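Local structure of alpha,alpha-trehalose-phosphate synthase (UDP-forming) (Burkholderia multivorans, 5UOF) at residues D81-Q84 and Y85-F89; R106-R109 and Q110-A113; F194-D197 and A198-Q201; L370-G373 and M374-V377. The protein belongs to glycosyltransferase family 20 and has the GT-B architecture, in which two Rossmann-like domains are paired within one chain. All coordinates share one frame; numbering follows the deposited sequence. Where two conformers were deposited one is given.

Contact 1: D81-Q84 and Y85-F89; sequences DYDQ and YYRGF
Tyr86 N donates to Tyr82 O over 2.8 Å and Arg87 N to Asp83 O, also at 2.8 Å; with the bond of 3.0 Å from Tyr85 N to Asp81 O they form the last turn of helix 79-86. Arg87 already leaves helical backbone angles, so the chain unwinds there, and two waters take over at Gln84 O: one passes its contact on to Phe89 N, the start of the next helix, the other to Tyr85 O.

The side chains of Asp83 and Arg87 run side by side, yet their salt bridge is long, with Asp83 OD1 3.7 Å from Arg87 NH1 and the carboxylate and guanidinium planes turned 69° apart. Asp81 and Gln84 send their polar ends to Arg117 of helix 109-127 instead, and the Tyr85 hydroxyl meets Asn17.

Aromatic packing completes the turn. With its ring carbon anti to the backbone N (chi1 177°), Tyr82 offers one face to Tyr86 CB, which lies 4.2 Å from the centroid of the Tyr82 ring in a CH-pi contact. The two rings meet obliquely, Tyr82 CE1 touching Tyr86 CD2 at 3.4 Å.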
loop_
_atom_site.group_PDB
_atom_site.type_symbol
_atom_site.label_atom_id
_atom_site.label_comp_id
_atom_site.label_asym_id
_atom_site.label_seq_id
_atom_site.Cartn_x
_atom_site.Cartn_y
_atom_site.Cartn_z
ATOM N N ASP A 81 13.657 -15.278 23.430
ATOM C CA ASP A 81 14.027 -13.925 23.026
ATOM C C ASP A 81 14.330 -13.858 21.532
ATOM O O ASP A 81 13.903 -12.920 20.848
ATOM C CB ASP A 81 15.231 -13.441 23.836
ATOM C CG ASP A 81 14.890 -13.169 25.293
ATOM O OD1 ASP A 81 13.686 -13.115 25.629
ATOM O OD2 ASP A 81 15.827 -13.009 26.098
ATOM N N TYR A 82 15.064 -14.845 21.010
ATOM C CA TYR A 82 15.342 -14.884 19.577
ATOM C C TYR A 82 14.054 -14.922 18.767
ATOM O O TYR A 82 13.915 -14.204 17.770
ATOM C CB TYR A 82 16.211 -16.096 19.225
ATOM C CG TYR A 82 16.468 -16.210 17.737
ATOM C CD1 TYR A 82 17.562 -15.580 17.154
ATOM C CD2 TYR A 82 15.604 -16.927 16.909
ATOM C CE1 TYR A 82 17.798 -15.670 15.792
ATOM C CE2 TYR A 82 15.827 -17.017 15.547
ATOM C CZ TYR A 82 16.926 -16.386 14.993
ATOM O OH TYR A 82 17.159 -16.472 13.639
ATOM N N ASP A 83 13.107 -15.776 19.166
ATOM C CA ASP A 83 11.870 -15.897 18.398
ATOM C C ASP A 83 11.079 -14.597 18.418
ATOM O O ASP A 83 10.564 -14.164 17.381
ATOM C CB ASP A 83 11.019 -17.051 18.932
ATOM C CG ASP A 83 11.573 -18.419 18.548
ATOM O OD1 ASP A 83 12.428 -18.495 17.638
ATOM O OD2 ASP A 83 11.142 -19.424 19.154
ATOM N N GLN A 84 10.971 -13.957 19.585
ATOM C CA GLN A 84 10.189 -12.726 19.681
ATOM C C GLN A 84 10.847 -11.556 18.959
ATOM O O GLN A 84 10.150 -10.613 18.564
ATOM C CB GLN A 84 9.947 -12.377 21.154
ATOM C CG GLN A 84 9.094 -13.414 21.877
ATOM C CD GLN A 84 8.705 -13.003 23.289
ATOM O OE1 GLN A 84 9.425 -12.256 23.951
ATOM N NE2 GLN A 84 7.560 -13.497 23.755
ATOM N N TYR A 85 12.169 -11.599 18.771
ATOM C CA TYR A 85 12.908 -10.550 18.085
ATOM C C TYR A 85 12.937 -10.772 16.574
ATOM O O TYR A 85 12.709 -9.834 15.812
ATOM C CB TYR A 85 14.333 -10.478 18.646
ATOM C CG TYR A 85 15.174 -9.290 18.202
ATOM C CD1 TYR A 85 15.747 -9.244 16.929
ATOM C CD2 TYR A 85 15.437 -8.237 19.075
ATOM C CE1 TYR A 85 16.545 -8.167 16.532
ATOM C CE2 TYR A 85 16.224 -7.158 18.688
ATOM C CZ TYR A 85 16.783 -7.130 17.423
ATOM O OH TYR A 85 17.577 -6.061 17.050
ATOM N N TYR A 86 13.208 -12.003 16.125
ATOM C CA TYR A 86 13.423 -12.281 14.706
ATOM C C TYR A 86 12.300 -13.055 14.023
ATOM O O TYR A 86 12.232 -13.039 12.787
ATOM C CB TYR A 86 14.726 -13.068 14.509
ATOM C CG TYR A 86 15.957 -12.244 14.781
ATOM C CD1 TYR A 86 16.344 -11.238 13.903
ATOM C CD2 TYR A 86 16.732 -12.470 15.915
ATOM C CE1 TYR A 86 17.473 -10.473 14.144
ATOM C CE2 TYR A 86 17.869 -11.711 16.169
ATOM C CZ TYR A 86 18.232 -10.716 15.276
ATOM O OH TYR A 86 19.348 -9.955 15.521
ATOM N N ARG A 87 11.446 -13.747 14.771
ATOM C CA ARG A 87 10.402 -14.593 14.190
ATOM C C ARG A 87 9.047 -14.216 14.754
ATOM O O ARG A 87 8.231 -15.066 15.126
ATOM C CB ARG A 87 10.698 -16.069 14.426
ATOM C CG ARG A 87 12.013 -16.534 13.841
ATOM C CD ARG A 87 12.190 -18.035 13.972
ATOM N NE ARG A 87 11.220 -18.770 13.166
ATOM C CZ ARG A 87 10.207 -19.473 13.664
ATOM N NH1 ARG A 87 10.030 -19.553 14.977
ATOM N NH2 ARG A 87 9.374 -20.102 12.846
ATOM N N GLY A 88 8.808 -12.911 14.850
ATOM C CA GLY A 88 7.560 -12.434 15.399
ATOM C C GLY A 88 7.084 -11.169 14.723
ATOM O O GLY A 88 7.040 -11.092 13.498
ATOM N N PHE A 89 6.787 -10.149 15.524
ATOM C CA PHE A 89 6.069 -8.979 15.023
ATOM C C PHE A 89 6.876 -8.198 13.987
ATOM O O PHE A 89 6.320 -7.736 12.983
ATOM C CB PHE A 89 5.692 -8.076 16.204
ATOM C CG PHE A 89 5.168 -6.725 15.799
ATOM C CD1 PHE A 89 3.837 -6.565 15.417
ATOM C CD2 PHE A 89 6.000 -5.616 15.811
ATOM C CE1 PHE A 89 3.359 -5.322 15.042
ATOM C CE2 PHE A 89 5.529 -4.363 15.450
ATOM C CZ PHE A 89 4.202 -4.212 15.051
HETATM O O HOH W 1 7.486 -10.830 18.311
HETATM O O HOH W 2 9.818 -8.893 16.640
#

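Contact 2: R106-R109 and Q110-A113; sequences RFDR and QEYA
Asp108 is the N-cap of helix 109-127, and its carboxylate accepts a hydrogen bond from the backbone N of Glu111, three residues on. The bond, 2.9 Å from Glu111 N to Asp108 OD2, uses the anti lone pair of that oxygen, with an N-H...O angle of 154°. A water joins the other oxygen, OD1, to Gln110 N, so both carboxylate oxygens serve the first turn. The side chain can do this because its CG stands anti to the backbone N (chi1 176°), turned over the opening of the helix. Regular helical bonds follow at once, from Tyr112 N to Asp108 O at 3.0 Å and from Ala113 N to Arg109 O at 2.9 Å.

Glu111, with its chain extended beyond CG, reaches back along the incoming loop. Two waters tie its OE2 to Arg106 O, and one of them also meets Asp108 N, weakly; water thus stands where the return bond of a capping box would be. On the apolar side, Phe107 CE1 rests 3.8 Å from Tyr112 CB, while the Tyr112 hydroxyl goes on to Glu181. Arg109 points outward to salt bridges with Asp421 and Asp415 of the second subunit.

Asp108 OD2 and Glu111 OE2 lie 4.8 Å apart. Two acidic groups this close would be expected to repel, a cost that the waters and the positive end of the helix dipole probably reduce.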
loop_
_atom_site.group_PDB
_atom_site.type_symbol
_atom_site.label_atom_id
_atom_site.label_comp_id
_atom_site.label_asym_id
_atom_site.label_seq_id
_atom_site.Cartn_x
_atom_site.Cartn_y
_atom_site.Cartn_z
ATOM N N ARG A 106 0.770 -10.357 9.110
ATOM C CA ARG A 106 0.018 -11.204 10.042
ATOM C C ARG A 106 0.210 -10.630 11.442
ATOM O O ARG A 106 1.108 -11.052 12.179
ATOM C CB ARG A 106 0.474 -12.662 9.973
ATOM C CG ARG A 106 0.393 -13.291 8.577
ATOM C CD ARG A 106 -1.053 -13.441 8.097
ATOM N NE ARG A 106 -1.133 -14.171 6.827
ATOM C CZ ARG A 106 -1.244 -13.604 5.625
ATOM N NH1 ARG A 106 -1.304 -12.284 5.499
ATOM N NH2 ARG A 106 -1.305 -14.365 4.539
ATOM N N PHE A 107 -0.662 -9.707 11.841
ATOM C CA PHE A 107 -0.552 -9.119 13.169
ATOM C C PHE A 107 -1.045 -10.061 14.270
ATOM O O PHE A 107 -2.098 -10.692 14.155
ATOM C CB PHE A 107 -1.326 -7.806 13.247
ATOM C CG PHE A 107 -1.325 -7.225 14.633
ATOM C CD1 PHE A 107 -0.191 -6.589 15.126
ATOM C CD2 PHE A 107 -2.440 -7.332 15.445
ATOM C CE1 PHE A 107 -0.169 -6.063 16.425
ATOM C CE2 PHE A 107 -2.429 -6.817 16.736
ATOM C CZ PHE A 107 -1.292 -6.171 17.224
ATOM N N ASP A 108 -0.292 -10.123 15.363
ATOM C CA ASP A 108 -0.673 -10.937 16.511
ATOM C C ASP A 108 -0.342 -10.177 17.787
ATOM O O ASP A 108 0.800 -9.758 17.981
ATOM C CB ASP A 108 0.037 -12.294 16.492
ATOM C CG ASP A 108 -0.271 -13.127 17.721
ATOM O OD1 ASP A 108 -1.325 -13.799 17.766
ATOM O OD2 ASP A 108 0.534 -13.087 18.655
ATOM N N ARG A 109 -1.338 -10.012 18.660
ATOM C CA ARG A 109 -1.133 -9.202 19.861
ATOM C C ARG A 109 0.014 -9.731 20.707
ATOM O O ARG A 109 0.808 -8.949 21.239
ATOM C CB ARG A 109 -2.413 -9.145 20.697
ATOM C CG ARG A 109 -3.461 -8.205 20.124
ATOM C CD ARG A 109 -4.712 -8.114 21.030
ATOM N NE ARG A 109 -5.703 -7.272 20.367
ATOM C CZ ARG A 109 -6.911 -7.012 20.844
ATOM N NH1 ARG A 109 -7.293 -7.546 21.990
ATOM N NH2 ARG A 109 -7.739 -6.234 20.152
ATOM N N GLN A 110 0.102 -11.052 20.875
ATOM C CA GLN A 110 1.134 -11.569 21.766
ATOM C C GLN A 110 2.518 -11.380 21.163
ATOM O O GLN A 110 3.477 -11.109 21.895
ATOM C CB GLN A 110 0.880 -13.040 22.097
ATOM C CG GLN A 110 -0.464 -13.307 22.754
ATOM C CD GLN A 110 -0.830 -12.270 23.803
ATOM O OE1 GLN A 110 -0.043 -11.972 24.705
ATOM N NE2 GLN A 110 -2.034 -11.711 23.685
ATOM N N GLU A 111 2.638 -11.500 19.839
ATOM C CA GLU A 111 3.919 -11.212 19.195
ATOM C C GLU A 111 4.308 -9.752 19.378
ATOM O O GLU A 111 5.476 -9.439 19.630
ATOM C CB GLU A 111 3.866 -11.565 17.705
ATOM C CG GLU A 111 3.805 -13.056 17.443
ATOM C CD GLU A 111 3.850 -13.393 15.963
ATOM O OE1 GLU A 111 4.078 -14.575 15.626
ATOM O OE2 GLU A 111 3.675 -12.477 15.143
ATOM N N TYR A 112 3.338 -8.841 19.267
ATOM C CA TYR A 112 3.638 -7.430 19.471
ATOM C C TYR A 112 4.093 -7.171 20.901
ATOM O O TYR A 112 5.067 -6.440 21.124
ATOM C CB TYR A 112 2.417 -6.570 19.111
ATOM C CG TYR A 112 2.668 -5.090 19.291
ATOM C CD1 TYR A 112 3.740 -4.466 18.647
ATOM C CD2 TYR A 112 1.850 -4.316 20.099
ATOM C CE1 TYR A 112 3.987 -3.117 18.821
ATOM C CE2 TYR A 112 2.092 -2.955 20.278
ATOM C CZ TYR A 112 3.162 -2.369 19.635
ATOM O OH TYR A 112 3.393 -1.027 19.801
ATOM N N ALA A 113 3.406 -7.765 21.884
ATOM C CA ALA A 113 3.866 -7.649 23.266
ATOM C C ALA A 113 5.288 -8.177 23.410
ATOM O O ALA A 113 6.097 -7.609 24.155
ATOM C CB ALA A 113 2.927 -8.395 24.215
HETATM O O HOH W 3 2.624 -9.980 14.434
HETATM O O HOH W 4 1.998 -13.352 13.008
HETATM O O HOH W 5 -2.380 -12.941 20.297
#

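Contact 3: F194-D197 and A198-Q201; sequences FQTD and ADRQ
Thr196 and Asp199 exchange bonds between backbone and side chain in both directions. Asp199 N donates to Thr196 OG1 at 3.3 Å, nearly straight at 163°, and Thr196 N donates back to Asp199 OD2 at 3.2 Å, meeting that oxygen on its anti side. Thr196 OG1 also lies 2.9 Å from Asp199 OD2. The hydroxyl is held between the backbone N and the carbonyl carbon (chi1 67°), the rotation that turns it toward the first turn of the helix. The second oxygen of Asp199, OD1, accepts from Phe167 N, so both oxygens of the buried carboxylate are engaged.

This reciprocal pair is a capping box, with Thr196 as N-cap of helix 197-209, placed just where strand 191-194 of the larger, mixed sheet gives way to the helix. Behind the cap the ordinary pattern sets in: Arg200 N bonds to Thr196 O at 3.1 Å and Gln201 N to Asp197 O at 2.8 Å.

On the outer side, Asp197 in one of its two conformers forms a salt bridge with Arg200; for the other conformer the bridge is doubtful. The guanidinium comes side-on, NE at 2.8 Å and NH2 at 2.9 Å from the single atom Asp197 OD1, both from the same face of the carboxylate and well above its plane. Arg200 NH2 is shared with Gln201 OE1.

Toward the interior, Phe194 CB packs on Asp199 CB at 3.5 Å, and the Asp199 carbonyl lies over one face of the Phe194 ring. The backbone of Phe194 is bonded to Ala231 and Tyr233, while the Gln195 amide spans His164 O and Ile235 N.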
loop_
_atom_site.group_PDB
_atom_site.type_symbol
_atom_site.label_atom_id
_atom_site.label_comp_id
_atom_site.label_asym_id
_atom_site.label_seq_id
_atom_site.Cartn_x
_atom_site.Cartn_y
_atom_site.Cartn_z
ATOM N N PHE A 194 15.919 8.632 7.926
ATOM C CA PHE A 194 15.332 7.781 6.906
ATOM C C PHE A 194 16.247 7.710 5.691
ATOM O O PHE A 194 17.153 8.527 5.516
ATOM C CB PHE A 194 13.956 8.307 6.478
ATOM C CG PHE A 194 12.965 8.371 7.605
ATOM C CD1 PHE A 194 12.189 7.273 7.909
ATOM C CD2 PHE A 194 12.837 9.524 8.364
ATOM C CE1 PHE A 194 11.285 7.317 8.961
ATOM C CE2 PHE A 194 11.937 9.581 9.410
ATOM C CZ PHE A 194 11.155 8.473 9.700
ATOM N N GLN A 195 15.970 6.739 4.819
ATOM C CA GLN A 195 16.780 6.601 3.610
ATOM C C GLN A 195 16.538 7.753 2.637
ATOM O O GLN A 195 17.493 8.313 2.081
ATOM C CB GLN A 195 16.507 5.253 2.933
ATOM C CG GLN A 195 17.039 4.036 3.736
ATOM C CD GLN A 195 18.520 3.721 3.477
ATOM O OE1 GLN A 195 19.301 4.585 3.057
ATOM N NE2 GLN A 195 18.899 2.468 3.710
ATOM N N THR A 196 15.270 8.106 2.382
ATOM C CA THR A 196 14.962 9.045 1.305
ATOM C C THR A 196 14.032 10.145 1.798
ATOM O O THR A 196 13.395 10.022 2.842
ATOM C CB THR A 196 14.299 8.350 0.105
ATOM O OG1 THR A 196 12.994 7.879 0.472
ATOM C CG2 THR A 196 15.149 7.178 -0.395
ATOM N N ASP A 197 13.957 11.228 1.010
ATOM C CA ASP A 197 13.022 12.301 1.332
ATOM C C ASP A 197 11.591 11.786 1.396
ATOM O O ASP A 197 10.799 12.258 2.217
ATOM C CB ASP A 197 13.126 13.428 0.305
ATOM C CG ASP A 197 12.392 14.682 0.745
ATOM O OD1 ASP A 197 12.791 15.276 1.771
ATOM O OD2 ASP A 197 11.418 15.074 0.072
ATOM N N ALA A 198 11.246 10.818 0.547
ATOM C CA ALA A 198 9.893 10.275 0.549
ATOM C C ALA A 198 9.578 9.588 1.869
ATOM O O ALA A 198 8.469 9.727 2.393
ATOM C CB ALA A 198 9.714 9.306 -0.618
ATOM N N ASP A 199 10.541 8.830 2.415
ATOM C CA ASP A 199 10.351 8.207 3.723
ATOM C C ASP A 199 10.172 9.270 4.800
ATOM O O ASP A 199 9.280 9.173 5.650
ATOM C CB ASP A 199 11.553 7.314 4.065
ATOM C CG ASP A 199 11.769 6.208 3.055
ATOM O OD1 ASP A 199 10.780 5.544 2.679
ATOM O OD2 ASP A 199 12.933 6.008 2.641
ATOM N N ARG A 200 11.035 10.285 4.785
ATOM C CA ARG A 200 10.919 11.391 5.730
ATOM C C ARG A 200 9.556 12.063 5.630
ATOM O O ARG A 200 8.929 12.375 6.653
ATOM C CB ARG A 200 12.041 12.402 5.467
ATOM C CG ARG A 200 11.994 13.641 6.344
ATOM C CD ARG A 200 12.695 14.832 5.695
ATOM N NE ARG A 200 12.059 15.197 4.430
ATOM C CZ ARG A 200 10.901 15.848 4.339
ATOM N NH1 ARG A 200 10.248 16.209 5.438
ATOM N NH2 ARG A 200 10.390 16.133 3.149
ATOM N N GLN A 201 9.076 12.287 4.402
ATOM C CA GLN A 201 7.790 12.953 4.223
ATOM C C GLN A 201 6.633 12.072 4.672
ATOM O O GLN A 201 5.638 12.592 5.186
ATOM C CB GLN A 201 7.593 13.360 2.763
ATOM C CG GLN A 201 6.370 14.249 2.556
ATOM C CD GLN A 201 6.507 15.604 3.239
ATOM O OE1 GLN A 201 7.465 16.338 2.992
ATOM N NE2 GLN A 201 5.545 15.946 4.092
#

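Contact 4: L370-G373 and M374-V377; sequences LRDG and MNLV
Asp372 OD1 accepts from Met374 N at 3.1 Å, an Asx turn in the loop that leads from strand 364-367 of the six-stranded parallel sheet to helix 376-384. Both Asp372 and Asn375 carry CG anti to the backbone N (chi1 -162° for Asp372), and this common rotation lets the two side chains meet across the turn, crossing at about a right angle. Asp372 OD2 receives Asn375 ND2 at 2.9 Å. The amide comes from well above the carboxylate plane, and the two flat groups are turned 59° apart, so the bond is oblique at the acid. Lys278 forms a salt bridge to the same OD2, which leaves one oxygen for the turn and the other shared between an amide and an ammonium group.

Asn375 stands at the N-cap, its OD1 accepting from Ala378 N. Its amide is therefore held from both ends, NH2 group on Asp372 and oxygen on the helix, which fixes its flip. Asn375 CB adds a contact of 3.4 Å to Asp372 OD2. Backbone bonds from Asp372 to Phe398 and Gly400, and from Met374 to Ala401, join the loop to the stretch that follows strand 392-396 of the same sheet. Met374 turns away, bent at chi2 and chi3 (both near 55°), and packs on Gln195; that bend leaves Met374 CE 3.9 Å from Gly373 O.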
loop_
_atom_site.group_PDB
_atom_site.type_symbol
_atom_site.label_atom_id
_atom_site.label_comp_id
_atom_site.label_asym_id
_atom_site.label_seq_id
_atom_site.Cartn_x
_atom_site.Cartn_y
_atom_site.Cartn_z
ATOM N N LEU A 370 10.480 -4.800 -6.147
ATOM C CA LEU A 370 9.176 -4.146 -6.060
ATOM C C LEU A 370 9.199 -2.988 -5.075
ATOM O O LEU A 370 8.447 -2.023 -5.241
ATOM C CB LEU A 370 8.101 -5.149 -5.645
ATOM C CG LEU A 370 8.045 -6.389 -6.531
ATOM C CD1 LEU A 370 6.894 -7.300 -6.089
ATOM C CD2 LEU A 370 7.926 -5.994 -8.012
ATOM N N ARG A 371 10.053 -3.073 -4.052
ATOM C CA ARG A 371 10.171 -2.038 -3.038
ATOM C C ARG A 371 11.465 -2.278 -2.271
ATOM O O ARG A 371 11.754 -3.417 -1.886
ATOM C CB ARG A 371 8.944 -2.070 -2.114
ATOM C CG ARG A 371 8.922 -1.030 -1.008
ATOM C CD ARG A 371 9.000 0.387 -1.540
ATOM N NE ARG A 371 7.769 0.811 -2.207
ATOM C CZ ARG A 371 7.412 2.086 -2.341
ATOM N NH1 ARG A 371 8.179 3.043 -1.832
ATOM N NH2 ARG A 371 6.270 2.399 -2.948
ATOM N N ASP A 372 12.244 -1.211 -2.059
ATOM C CA ASP A 372 13.537 -1.339 -1.389
ATOM C C ASP A 372 13.890 -0.004 -0.747
ATOM O O ASP A 372 13.793 1.044 -1.393
ATOM C CB ASP A 372 14.610 -1.763 -2.404
ATOM C CG ASP A 372 15.866 -2.338 -1.750
ATOM O OD1 ASP A 372 16.352 -1.767 -0.745
ATOM O OD2 ASP A 372 16.386 -3.349 -2.271
ATOM N N GLY A 373 14.284 -0.035 0.524
ATOM C CA GLY A 373 14.653 1.205 1.191
ATOM C C GLY A 373 15.750 1.964 0.467
ATOM O O GLY A 373 15.778 3.200 0.484
ATOM N N MET A 374 16.686 1.240 -0.146
ATOM C CA MET A 374 17.789 1.888 -0.846
ATOM C C MET A 374 18.231 1.015 -2.011
ATOM O O MET A 374 17.986 1.362 -3.168
ATOM C CB MET A 374 18.948 2.176 0.131
ATOM C CG MET A 374 20.190 2.813 -0.515
ATOM S SD MET A 374 19.805 4.317 -1.448
ATOM C CE MET A 374 19.018 5.343 -0.197
ATOM N N ASN A 375 18.835 -0.134 -1.687
ATOM C CA ASN A 375 19.426 -1.136 -2.574
ATOM C C ASN A 375 20.878 -0.788 -2.865
ATOM O O ASN A 375 21.183 -0.007 -3.776
ATOM C CB ASN A 375 18.661 -1.334 -3.885
ATOM C CG ASN A 375 19.057 -2.618 -4.563
ATOM O OD1 ASN A 375 20.182 -2.741 -5.039
ATOM N ND2 ASN A 375 18.166 -3.603 -4.560
ATOM N N LEU A 376 21.784 -1.383 -2.090
ATOM C CA LEU A 376 23.204 -1.131 -2.287
ATOM C C LEU A 376 23.783 -1.911 -3.462
ATOM O O LEU A 376 24.809 -1.499 -4.015
ATOM C CB LEU A 376 23.972 -1.449 -0.998
ATOM C CG LEU A 376 23.558 -0.575 0.199
ATOM C CD1 LEU A 376 24.222 -1.059 1.479
ATOM C CD2 LEU A 376 23.881 0.898 -0.048
ATOM N N VAL A 377 23.147 -3.010 -3.875
ATOM C CA VAL A 377 23.613 -3.697 -5.080
ATOM C C VAL A 377 23.593 -2.752 -6.277
ATOM O O VAL A 377 24.519 -2.756 -7.091
ATOM C CB VAL A 377 22.789 -4.976 -5.335
ATOM C CG1 VAL A 377 22.945 -5.453 -6.774
ATOM C CG2 VAL A 377 23.218 -6.071 -4.361
#

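In the fold
All four contacts lie at helix ends: contact 1 at a C-terminus and the start of the next helix, the others at N-termini. Contact 4 is buried, contacts 1 and 3 partly so, contact 2 at the surface, where waters and salt bridges to the second subunit carry much of the chemistry. Capping differs too, from a single aspartate aided by water in contact 2, to a reciprocal box in contact 3, to an asparagine held by a lysine-bound aspartate in contact 4. Contacts 1 and 2 pack together through Phe89, Phe107 and Tyr112. Contacts 3 and 4 follow strands of different sheets but touch, Gln195 against Gly373 and Met374, about 27 Å and 24 Å from contact 1 between centres.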